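Local coordinates for serine--tRNA ligase, cytoplasmic (Candida albicans, PDB 3QO8), which catalyses the attachment of serine to tRNA(Ser) in two steps, activating the amino acid with ATP to Ser-AMP and then passing it to the acceptor end of the tRNA, at residues A150-E156 against F358-Q362; C322-Y327 against S403-A407; S378-R384 against K395-C400. One frame throughout, in Å; residues are numbered along the deposited sequence.

Overall arrangement
Two of the contacts share a strand of the central mixed sheet of the class II core: contact 3 uses the beginning of strand 399-404 and contact 2 its end, their centres about 26 Å apart. Along the chain, both segments of contact 3 fall between those of contact 2. The centre of contact 1 is about 21 Å from that of contact 2 and about 44 Å from that of contact 3, on the far side of the chain's centre from the latter. It joins the start of helix 154-160 to the turn between strands 350-358 and 363-372 of the same sheet, and its segments alternate with those of contact 2. Only contact 2 touches the bound seryl-sulfamoyl adenosine, through T404 and A407.

Contact 1 of 3, residues A150-E156 against F358-Q362; sequences AKLSHHE and FPFQQ
With CG anti to the backbone N (chi1 174°), the F360 ring reaches across to the chain around S153, whose OG, set between its own backbone N and carbonyl carbon (chi1 66°), is turned the other way to cap helix 154-160. S153 and E156 form a capping box: E156 N donates to S153 OG, and S153 N returns a nearly straight bond to E156 OE1 (2.9 Å) on the anti lone pair of that oxygen. S153 OG also donates to E156 OE1, from well above the carboxylate plane, so the oxygen is gripped twice. The backbone and CB of S153, rather than the capping carboxylate, do the touching. S153 N lies over one face of the F360 ring, toward its rim, and S153 CB comes within 3.5 Å of F360 CD2. Carbonyl oxygens line other parts of the same ring, with A150 O at its edge, 3.4 Å from F360 CD1. Beside it, A150 CB packs on the ring of P359. Further along, the Q361 chain bends at chi2 and crosses H154 at about a right angle, its amide tilted 34° from the imidazole plane. E417 of helix 408-419 ties the two segments together, accepting from H154 N, F360 N and Q361 NE2. At the helix start H154 also meets F358, its CD2 arriving near the plane of the phenyl ring at the edge, 4.1 Å from F358 CE2.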
loop_
_atom_site.group_PDB
_atom_site.type_symbol
_atom_site.label_atom_id
_atom_site.label_comp_id
_atom_site.label_asym_id
_atom_site.label_seq_id
_atom_site.Cartn_x
_atom_site.Cartn_y
_atom_site.Cartn_z
ATOM N N ALA A 150 3.615 32.711 12.165
ATOM C CA ALA A 150 3.310 31.528 11.356
ATOM C C ALA A 150 3.196 32.009 9.921
ATOM O O ALA A 150 2.105 32.193 9.383
ATOM C CB ALA A 150 2.037 30.852 11.820
ATOM N N LYS A 151 4.358 32.249 9.327
ATOM C CA LYS A 151 4.460 32.930 8.043
ATOM C C LYS A 151 4.157 31.998 6.867
ATOM O O LYS A 151 3.658 32.444 5.836
ATOM C CB LYS A 151 5.868 33.517 7.900
ATOM C CG LYS A 151 6.097 34.347 6.657
ATOM C CD LYS A 151 7.463 34.995 6.705
ATOM C CE LYS A 151 7.846 35.565 5.355
ATOM N NZ LYS A 151 6.904 36.611 4.897
ATOM N N LEU A 152 4.456 30.708 7.021
ATOM C CA LEU A 152 4.322 29.775 5.905
ATOM C C LEU A 152 3.276 28.714 6.191
ATOM O O LEU A 152 3.104 28.322 7.329
ATOM C CB LEU A 152 5.651 29.075 5.633
ATOM C CG LEU A 152 6.806 30.013 5.323
ATOM C CD1 LEU A 152 8.071 29.210 5.112
ATOM C CD2 LEU A 152 6.475 30.860 4.104
ATOM N N SER A 153 2.594 28.244 5.153
ATOM C CA SER A 153 1.675 27.109 5.298
ATOM C C SER A 153 2.481 25.818 5.438
ATOM O O SER A 153 3.676 25.783 5.146
ATOM C CB SER A 153 0.808 26.981 4.053
ATOM O OG SER A 153 1.650 26.623 2.969
ATOM N N HIS A 154 1.826 24.740 5.861
ATOM C CA HIS A 154 2.534 23.478 6.001
ATOM C C HIS A 154 3.231 23.082 4.710
ATOM O O HIS A 154 4.353 22.587 4.744
ATOM C CB HIS A 154 1.593 22.364 6.458
ATOM C CG HIS A 154 0.333 22.267 5.654
ATOM N ND1 HIS A 154 0.245 21.528 4.492
ATOM C CD2 HIS A 154 -0.893 22.801 5.851
ATOM C CE1 HIS A 154 -0.981 21.610 4.008
ATOM N NE2 HIS A 154 -1.692 22.379 4.814
ATOM N N HIS A 155 2.597 23.302 3.562
ATOM C CA HIS A 155 3.241 22.840 2.329
ATOM C C HIS A 155 4.458 23.691 1.947
ATOM O O HIS A 155 5.426 23.185 1.379
ATOM C CB HIS A 155 2.254 22.689 1.169
ATOM C CG HIS A 155 1.668 23.977 0.689
ATOM N ND1 HIS A 155 2.236 24.719 -0.326
ATOM C CD2 HIS A 155 0.549 24.642 1.060
ATOM C CE1 HIS A 155 1.500 25.793 -0.546
ATOM N NE2 HIS A 155 0.469 25.770 0.280
ATOM N N GLU A 156 4.418 24.973 2.295
ATOM C CA GLU A 156 5.549 25.867 2.073
ATOM C C GLU A 156 6.731 25.515 2.971
ATOM O O GLU A 156 7.875 25.469 2.523
ATOM C CB GLU A 156 5.120 27.332 2.295
ATOM C CG GLU A 156 4.298 27.889 1.127
ATOM C CD GLU A 156 3.623 29.231 1.440
ATOM O OE1 GLU A 156 3.235 29.452 2.601
ATOM O OE2 GLU A 156 3.469 30.059 0.517
ATOM N N PHE A 358 -4.000 25.066 13.284
ATOM C CA PHE A 358 -3.042 25.338 12.226
ATOM C C PHE A 358 -2.870 26.866 12.154
ATOM O O PHE A 358 -3.739 27.567 11.631
ATOM C CB PHE A 358 -3.562 24.785 10.886
ATOM C CG PHE A 358 -3.333 23.292 10.691
ATOM C CD1 PHE A 358 -3.950 22.354 11.516
ATOM C CD2 PHE A 358 -2.518 22.835 9.666
ATOM C CE1 PHE A 358 -3.743 20.977 11.328
ATOM C CE2 PHE A 358 -2.298 21.476 9.471
ATOM C CZ PHE A 358 -2.910 20.535 10.310
ATOM N N PRO A 359 -1.753 27.390 12.687
ATOM C CA PRO A 359 -1.687 28.851 12.852
ATOM C C PRO A 359 -1.565 29.631 11.547
ATOM O O PRO A 359 -1.959 30.790 11.535
ATOM C CB PRO A 359 -0.454 29.059 13.735
ATOM C CG PRO A 359 0.407 27.835 13.475
ATOM C CD PRO A 359 -0.575 26.706 13.258
ATOM N N PHE A 360 -1.041 29.036 10.474
ATOM C CA PHE A 360 -0.987 29.777 9.227
ATOM C C PHE A 360 -2.398 29.893 8.672
ATOM O O PHE A 360 -2.820 30.955 8.250
ATOM C CB PHE A 360 -0.089 29.125 8.167
ATOM C CG PHE A 360 -0.163 29.823 6.834
ATOM C CD1 PHE A 360 0.614 30.940 6.583
ATOM C CD2 PHE A 360 -1.054 29.401 5.859
ATOM C CE1 PHE A 360 0.524 31.615 5.360
ATOM C CE2 PHE A 360 -1.152 30.065 4.638
ATOM C CZ PHE A 360 -0.355 31.181 4.392
ATOM N N GLN A 361 -3.105 28.773 8.665
ATOM C CA GLN A 361 -4.478 28.704 8.190
ATOM C C GLN A 361 -5.352 29.531 9.117
ATOM O O GLN A 361 -6.409 30.015 8.734
ATOM C CB GLN A 361 -4.941 27.241 8.225
ATOM C CG GLN A 361 -3.892 26.231 7.696
ATOM C CD GLN A 361 -3.823 26.214 6.175
ATOM O OE1 GLN A 361 -4.851 26.320 5.502
ATOM N NE2 GLN A 361 -2.611 26.104 5.627
ATOM N N GLN A 362 -4.884 29.676 10.351
ATOM C CA GLN A 362 -5.659 30.256 11.434
ATOM C C GLN A 362 -7.005 29.536 11.597
ATOM O O GLN A 362 -8.042 30.168 11.721
ATOM C CB GLN A 362 -5.851 31.767 11.225
ATOM C CG GLN A 362 -4.537 32.555 11.119
ATOM C CD GLN A 362 -4.752 33.997 10.678
ATOM O OE1 GLN A 362 -5.259 34.823 11.445
ATOM N NE2 GLN A 362 -4.373 34.305 9.439
#

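Contact 2 of 3, residues C322-Y327 against S403-A407; sequences CSEEFY and STLSA. With SSA (5'-O-(N-(L-seryl)-sulfamoyl)adenosine), chain B.
F326 leaves helix 312-329 with its CB against L405 CD1, 3.7 Å away, and the same methyl stays close to CG as the ring begins. CD1 and CE1 then run beneath the other methyl: L405 CD2 stands over the ring face in a CH-pi contact, 4.2 Å from the F326 ring centroid and 23° off the normal. Along the other edge of the ring F326 CD2 approaches L405 O, F326 CE2 meets S406 CB at 3.7 Å, and CZ at the tip still touches that CB. The leucine can cover the phenyl in this way because its CG is anti to the backbone N (chi1 -179°), which sends the branch across F326 at about a right angle.

Two hydroxyls of the same helix grip successive carbonyls, T404 O and L405 O. S323 OG donates to T404 O at 2.8 Å, in the carbonyl plane; S403 OG gives the same oxygen a second bond from above that plane. Y327 OH donates to L405 O at 2.6 Å on a lone pair, and a water that donates to the same hydroxyl accepts from A407 N. F326 CD2 sits over the centre of one face of the Y327 ring. These bonds satisfy buried carbonyls where L405 and S406 form a classic beta bulge opposite I301. Next to them the chain serves the active site: T404 OG1 donates to the seryl OG of the bound analogue at 2.6 Å, and A407 CB lies against its ribose. The helix thus backs the substrate-binding strand, whose flanks are strands 297-307 and 363-372, while helix 183-200 adds Y194 and F198 around F326.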
loop_
_atom_site.group_PDB
_atom_site.type_symbol
_atom_site.label_atom_id
_atom_site.label_comp_id
_atom_site.label_asym_id
_atom_site.label_seq_id
_atom_site.Cartn_x
_atom_site.Cartn_y
_atom_site.Cartn_z
ATOM N N CYS A 322 -6.303 9.370 25.500
ATOM C CA CYS A 322 -5.017 8.917 24.953
ATOM C C CYS A 322 -4.549 9.801 23.794
ATOM O O CYS A 322 -3.379 10.169 23.717
ATOM C CB CYS A 322 -5.082 7.453 24.474
ATOM S SG CYS A 322 -4.899 6.230 25.785
ATOM N N SER A 323 -5.448 10.107 22.867
ATOM C CA SER A 323 -5.077 10.979 21.751
ATOM C C SER A 323 -4.737 12.402 22.221
ATOM O O SER A 323 -3.798 13.037 21.723
ATOM C CB SER A 323 -6.187 10.995 20.707
ATOM O OG SER A 323 -6.307 9.709 20.101
ATOM N N GLU A 324 -5.509 12.919 23.175
ATOM C CA GLU A 324 -5.203 14.246 23.707
ATOM C C GLU A 324 -3.795 14.273 24.298
ATOM O O GLU A 324 -3.004 15.182 24.031
ATOM C CB GLU A 324 -6.220 14.633 24.772
ATOM C CG GLU A 324 -7.617 14.840 24.225
ATOM C CD GLU A 324 -8.563 15.342 25.299
ATOM O OE1 GLU A 324 -8.395 16.500 25.753
ATOM O OE2 GLU A 324 -9.461 14.579 25.693
ATOM N N GLU A 325 -3.484 13.271 25.108
ATOM C CA GLU A 325 -2.166 13.187 25.716
ATOM C C GLU A 325 -1.084 13.158 24.639
ATOM O O GLU A 325 -0.052 13.823 24.753
ATOM C CB GLU A 325 -2.067 11.959 26.625
ATOM C CG GLU A 325 -0.740 11.846 27.349
ATOM C CD GLU A 325 -0.596 10.542 28.146
ATOM O OE1 GLU A 325 -1.584 9.779 28.254
ATOM O OE2 GLU A 325 0.517 10.284 28.653
ATOM N N PHE A 326 -1.320 12.390 23.581
ATOM C CA PHE A 326 -0.386 12.340 22.463
ATOM C C PHE A 326 -0.138 13.740 21.867
ATOM O O PHE A 326 1.017 14.140 21.681
ATOM C CB PHE A 326 -0.897 11.360 21.392
ATOM C CG PHE A 326 0.056 11.163 20.223
ATOM C CD1 PHE A 326 1.125 10.286 20.313
ATOM C CD2 PHE A 326 -0.132 11.863 19.036
ATOM C CE1 PHE A 326 1.990 10.097 19.239
ATOM C CE2 PHE A 326 0.732 11.690 17.960
ATOM C CZ PHE A 326 1.799 10.810 18.063
ATOM N N TYR A 327 -1.203 14.490 21.568
ATOM C CA TYR A 327 -1.012 15.828 20.987
ATOM C C TYR A 327 -0.429 16.823 21.978
ATOM O O TYR A 327 0.355 17.708 21.609
ATOM C CB TYR A 327 -2.284 16.339 20.281
ATOM C CG TYR A 327 -2.486 15.473 19.078
ATOM C CD1 TYR A 327 -1.752 15.691 17.928
ATOM C CD2 TYR A 327 -3.318 14.365 19.127
ATOM C CE1 TYR A 327 -1.870 14.850 16.831
ATOM C CE2 TYR A 327 -3.444 13.516 18.031
ATOM C CZ TYR A 327 -2.716 13.766 16.894
ATOM O OH TYR A 327 -2.819 12.917 15.806
ATOM N N SER A 403 -10.283 4.955 17.299
ATOM C CA SER A 403 -9.880 6.353 17.345
ATOM C C SER A 403 -8.534 6.541 16.673
ATOM O O SER A 403 -7.598 5.779 16.907
ATOM C CB SER A 403 -9.835 6.867 18.787
ATOM O OG SER A 403 -9.274 8.177 18.848
ATOM N N THR A 404 -8.430 7.560 15.829
ATOM C CA THR A 404 -7.128 7.928 15.318
ATOM C C THR A 404 -6.196 8.169 16.503
ATOM O O THR A 404 -6.600 8.775 17.487
ATOM C CB THR A 404 -7.201 9.236 14.531
ATOM O OG1 THR A 404 -8.320 9.196 13.634
ATOM C CG2 THR A 404 -5.903 9.470 13.764
ATOM N N LEU A 405 -4.959 7.690 16.428
ATOM C CA LEU A 405 -3.928 8.261 17.282
ATOM C C LEU A 405 -3.217 9.334 16.465
ATOM O O LEU A 405 -3.286 10.508 16.793
ATOM C CB LEU A 405 -2.922 7.222 17.802
ATOM C CG LEU A 405 -1.888 7.915 18.705
ATOM C CD1 LEU A 405 -2.479 8.236 20.086
ATOM C CD2 LEU A 405 -0.607 7.130 18.842
ATOM N N SER A 406 -2.555 8.934 15.382
ATOM C CA SER A 406 -1.954 9.910 14.471
ATOM C C SER A 406 -2.015 9.470 13.020
ATOM O O SER A 406 -1.468 8.428 12.664
ATOM C CB SER A 406 -0.499 10.207 14.845
ATOM O OG SER A 406 0.092 11.119 13.918
ATOM N N ALA A 407 -2.710 10.253 12.197
ATOM C CA ALA A 407 -2.562 10.163 10.754
ATOM C C ALA A 407 -1.296 10.950 10.460
ATOM O O ALA A 407 -1.260 12.167 10.632
ATOM C CB ALA A 407 -3.755 10.780 10.060
HETATM N N10 SSA B . -10.649 4.590 11.730
HETATM C CA SSA B . -11.128 5.952 11.955
HETATM C CB SSA B . -10.348 6.599 13.100
HETATM O OG SSA B . -8.990 6.865 12.697
HETATM C C9 SSA B . -10.982 6.772 10.704
HETATM O O9 SSA B . -10.419 6.329 9.710
HETATM N N8 SSA B . -11.491 7.999 10.749
HETATM S S1 SSA B . -11.172 9.116 9.646
HETATM O O1S SSA B . -11.778 8.844 8.374
HETATM O O2S SSA B . -11.623 10.375 10.141
HETATM O "O5'" SSA B . -9.647 9.235 9.461
HETATM C "C5'" SSA B . -8.789 9.421 10.573
HETATM C "C4'" SSA B . -7.803 10.554 10.268
HETATM O "O4'" SSA B . -6.992 10.297 9.114
HETATM C "C3'" SSA B . -8.467 11.878 9.964
HETATM O "O3'" SSA B . -8.898 12.501 11.184
HETATM C "C2'" SSA B . -7.330 12.618 9.269
HETATM O "O2'" SSA B . -6.393 13.124 10.239
HETATM C "C1'" SSA B . -6.630 11.515 8.475
HETATM N N9 SSA B . -7.113 11.501 7.079
HETATM C C8 SSA B . -8.335 11.148 6.649
HETATM N N7 SSA B . -8.378 11.288 5.307
HETATM C C5 SSA B . -7.168 11.724 4.910
HETATM C C6 SSA B . -6.626 12.027 3.675
HETATM N N6 SSA B . -7.395 11.897 2.572
HETATM N N1 SSA B . -5.342 12.447 3.598
HETATM C C2 SSA B . -4.598 12.570 4.704
HETATM N N3 SSA B . -5.094 12.273 5.912
HETATM C C4 SSA B . -6.377 11.863 6.032
HETATM O O HOH W 1 -3.616 12.777 13.149
#

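Contact 3 of 3, residues S378-R384 against K395-C400; sequences SRNLEIR and KKYVHC
K395 lays its extended chain across R384 at about a right angle, placing CD over one face of the guanidinium. Its NZ lies 3.9 Å from R384 NH1. K395 O takes a water proton, and that water accepts from R379 NH2, whose guanidinium is also held by D375 and by the carbonyl of M1. At K396 the backbone oxygen meets R384 CA in a CA-H...O contact.

Y397 makes the largest contribution. Its CG is anti to the carbonyl carbon (chi1 -59°), which lays the ring on the last turn of helix 376-381: R379 CA stands 3.7 Å from the Y397 ring centroid, 5° off the normal, while the guanidinium is turned almost perpendicular to the ring. The helix ends here in a Schellman motif, with E382 at positive phi and I383 N bonded back to S378 O. In one of two E382 conformers, OE1 comes round to the edge of the ring, where Y397 OH donates to E382 OE1 at 2.9 Å, on the syn side but tilted out of the carboxylate plane.

Beyond the motif, a single beta bridge pairs R384 with Y397, and V398 N donates to I383 O at 3.1 Å. V398 CG2 rests on I383 CG2 at 3.5 Å, with L306 and F260 close by. V398 O accepts from S378 OG at 2.7 Å. As strand 399-404 sets off, C400 SG touches S378 CB at 3.9 Å.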
loop_
_atom_site.group_PDB
_atom_site.type_symbol
_atom_site.label_atom_id
_atom_site.label_comp_id
_atom_site.label_asym_id
_atom_site.label_seq_id
_atom_site.Cartn_x
_atom_site.Cartn_y
_atom_site.Cartn_z
ATOM N N SER A 378 -19.647 -5.561 15.439
ATOM C CA SER A 378 -19.422 -6.865 16.034
ATOM C C SER A 378 -20.596 -7.817 15.813
ATOM O O SER A 378 -20.394 -9.016 15.703
ATOM C CB SER A 378 -19.109 -6.723 17.518
ATOM O OG SER A 378 -20.106 -5.968 18.159
ATOM N N ARG A 379 -21.821 -7.290 15.749
ATOM C CA ARG A 379 -22.965 -8.128 15.388
ATOM C C ARG A 379 -22.754 -8.680 13.983
ATOM O O ARG A 379 -22.959 -9.859 13.727
ATOM C CB ARG A 379 -24.293 -7.345 15.474
ATOM C CG ARG A 379 -25.524 -8.164 15.067
ATOM C CD ARG A 379 -26.855 -7.428 15.388
ATOM N NE ARG A 379 -27.068 -7.307 16.829
ATOM C CZ ARG A 379 -26.769 -6.228 17.543
ATOM N NH1 ARG A 379 -26.263 -5.146 16.955
ATOM N NH2 ARG A 379 -26.981 -6.223 18.848
ATOM N N ASN A 380 -22.319 -7.824 13.068
ATOM C CA ASN A 380 -22.120 -8.257 11.688
ATOM C C ASN A 380 -20.960 -9.251 11.559
ATOM O O ASN A 380 -21.028 -10.207 10.787
ATOM C CB ASN A 380 -21.911 -7.049 10.774
ATOM C CG ASN A 380 -22.292 -7.333 9.339
ATOM O OD1 ASN A 380 -23.001 -8.296 9.053
ATOM N ND2 ASN A 380 -21.829 -6.492 8.425
ATOM N N LEU A 381 -19.916 -9.033 12.349
ATOM C CA LEU A 381 -18.712 -9.866 12.307
ATOM C C LEU A 381 -18.789 -11.049 13.277
ATOM O O LEU A 381 -17.869 -11.870 13.345
ATOM C CB LEU A 381 -17.498 -8.993 12.620
ATOM C CG LEU A 381 -17.192 -7.964 11.527
ATOM C CD1 LEU A 381 -16.369 -6.789 12.077
ATOM C CD2 LEU A 381 -16.476 -8.638 10.351
ATOM N N GLU A 382 -19.891 -11.125 14.017
ATOM C CA GLU A 382 -20.114 -12.183 15.003
ATOM C C GLU A 382 -18.975 -12.281 16.012
ATOM O O GLU A 382 -18.315 -13.321 16.130
ATOM C CB GLU A 382 -20.343 -13.536 14.317
ATOM C CG GLU A 382 -21.550 -13.565 13.388
ATOM C CD GLU A 382 -22.878 -13.543 14.127
ATOM O OE1 GLU A 382 -22.880 -13.687 15.368
ATOM O OE2 GLU A 382 -23.925 -13.390 13.464
ATOM N N ILE A 383 -18.746 -11.193 16.739
ATOM C CA ILE A 383 -17.744 -11.182 17.795
ATOM C C ILE A 383 -18.458 -11.174 19.140
ATOM O O ILE A 383 -18.863 -10.127 19.644
ATOM C CB ILE A 383 -16.794 -9.982 17.676
ATOM C CG1 ILE A 383 -16.228 -9.901 16.258
ATOM C CG2 ILE A 383 -15.673 -10.084 18.721
ATOM C CD1 ILE A 383 -15.342 -8.659 16.015
ATOM N N ARG A 384 -18.629 -12.362 19.712
ATOM C CA ARG A 384 -19.488 -12.520 20.877
ATOM C C ARG A 384 -18.796 -12.185 22.192
ATOM O O ARG A 384 -17.577 -12.314 22.330
ATOM C CB ARG A 384 -20.091 -13.933 20.934
ATOM C CG ARG A 384 -20.941 -14.264 19.723
ATOM C CD ARG A 384 -21.613 -15.627 19.846
ATOM N NE ARG A 384 -22.534 -15.679 20.977
ATOM C CZ ARG A 384 -23.430 -16.643 21.164
ATOM N NH1 ARG A 384 -23.534 -17.636 20.283
ATOM N NH2 ARG A 384 -24.222 -16.615 22.229
ATOM N N LYS A 395 -28.142 -12.900 21.193
ATOM C CA LYS A 395 -26.693 -13.003 21.325
ATOM C C LYS A 395 -26.127 -11.690 21.844
ATOM O O LYS A 395 -26.582 -10.614 21.461
ATOM C CB LYS A 395 -26.047 -13.350 19.980
ATOM C CG LYS A 395 -26.485 -14.678 19.367
ATOM C CD LYS A 395 -25.550 -15.065 18.225
ATOM C CE LYS A 395 -25.928 -16.398 17.591
ATOM N NZ LYS A 395 -24.874 -16.900 16.650
ATOM N N LYS A 396 -25.148 -11.772 22.735
ATOM C CA LYS A 396 -24.483 -10.570 23.219
ATOM C C LYS A 396 -23.113 -10.432 22.551
ATOM O O LYS A 396 -22.321 -11.379 22.523
ATOM C CB LYS A 396 -24.343 -10.586 24.741
ATOM C CG LYS A 396 -23.678 -9.336 25.298
ATOM C CD LYS A 396 -23.710 -9.294 26.824
ATOM C CE LYS A 396 -22.566 -10.089 27.426
ATOM N NZ LYS A 396 -22.490 -9.935 28.904
ATOM N N TYR A 397 -22.851 -9.249 22.003
ATOM C CA TYR A 397 -21.609 -8.983 21.291
ATOM C C TYR A 397 -20.751 -7.971 22.048
ATOM O O TYR A 397 -21.256 -7.207 22.886
ATOM C CB TYR A 397 -21.920 -8.455 19.889
ATOM C CG TYR A 397 -22.731 -9.416 19.059
ATOM C CD1 TYR A 397 -22.131 -10.526 18.477
ATOM C CD2 TYR A 397 -24.101 -9.232 18.868
ATOM C CE1 TYR A 397 -22.856 -11.417 17.721
ATOM C CE2 TYR A 397 -24.846 -10.137 18.107
ATOM C CZ TYR A 397 -24.209 -11.224 17.539
ATOM O OH TYR A 397 -24.893 -12.138 16.770
ATOM N N VAL A 398 -19.449 -7.977 21.764
ATOM C CA VAL A 398 -18.548 -6.975 22.315
ATOM C C VAL A 398 -18.918 -5.618 21.731
ATOM O O VAL A 398 -19.645 -5.528 20.742
ATOM C CB VAL A 398 -17.079 -7.262 21.926
ATOM C CG1 VAL A 398 -16.612 -8.587 22.512
ATOM C CG2 VAL A 398 -16.927 -7.268 20.411
ATOM N N HIS A 399 -18.415 -4.555 22.335
ATOM C CA HIS A 399 -18.500 -3.259 21.689
ATOM C C HIS A 399 -17.154 -2.974 21.053
ATOM O O HIS A 399 -16.121 -3.354 21.605
ATOM C CB HIS A 399 -18.852 -2.160 22.695
ATOM C CG HIS A 399 -20.306 -2.114 23.048
ATOM N ND1 HIS A 399 -20.857 -1.095 23.793
ATOM C CD2 HIS A 399 -21.323 -2.959 22.755
ATOM C CE1 HIS A 399 -22.151 -1.313 23.945
ATOM N NE2 HIS A 399 -22.460 -2.436 23.325
ATOM N N CYS A 400 -17.184 -2.331 19.886
ATOM C CA CYS A 400 -15.979 -1.889 19.197
ATOM C C CYS A 400 -15.896 -0.374 19.181
ATOM O O CYS A 400 -16.879 0.317 18.920
ATOM C CB CYS A 400 -15.944 -2.401 17.762
ATOM S SG CYS A 400 -16.158 -4.210 17.708
HETATM O O HOH W 2 -27.976 -8.926 19.445
HETATM O O HOH W 3 -22.549 -14.028 23.595
#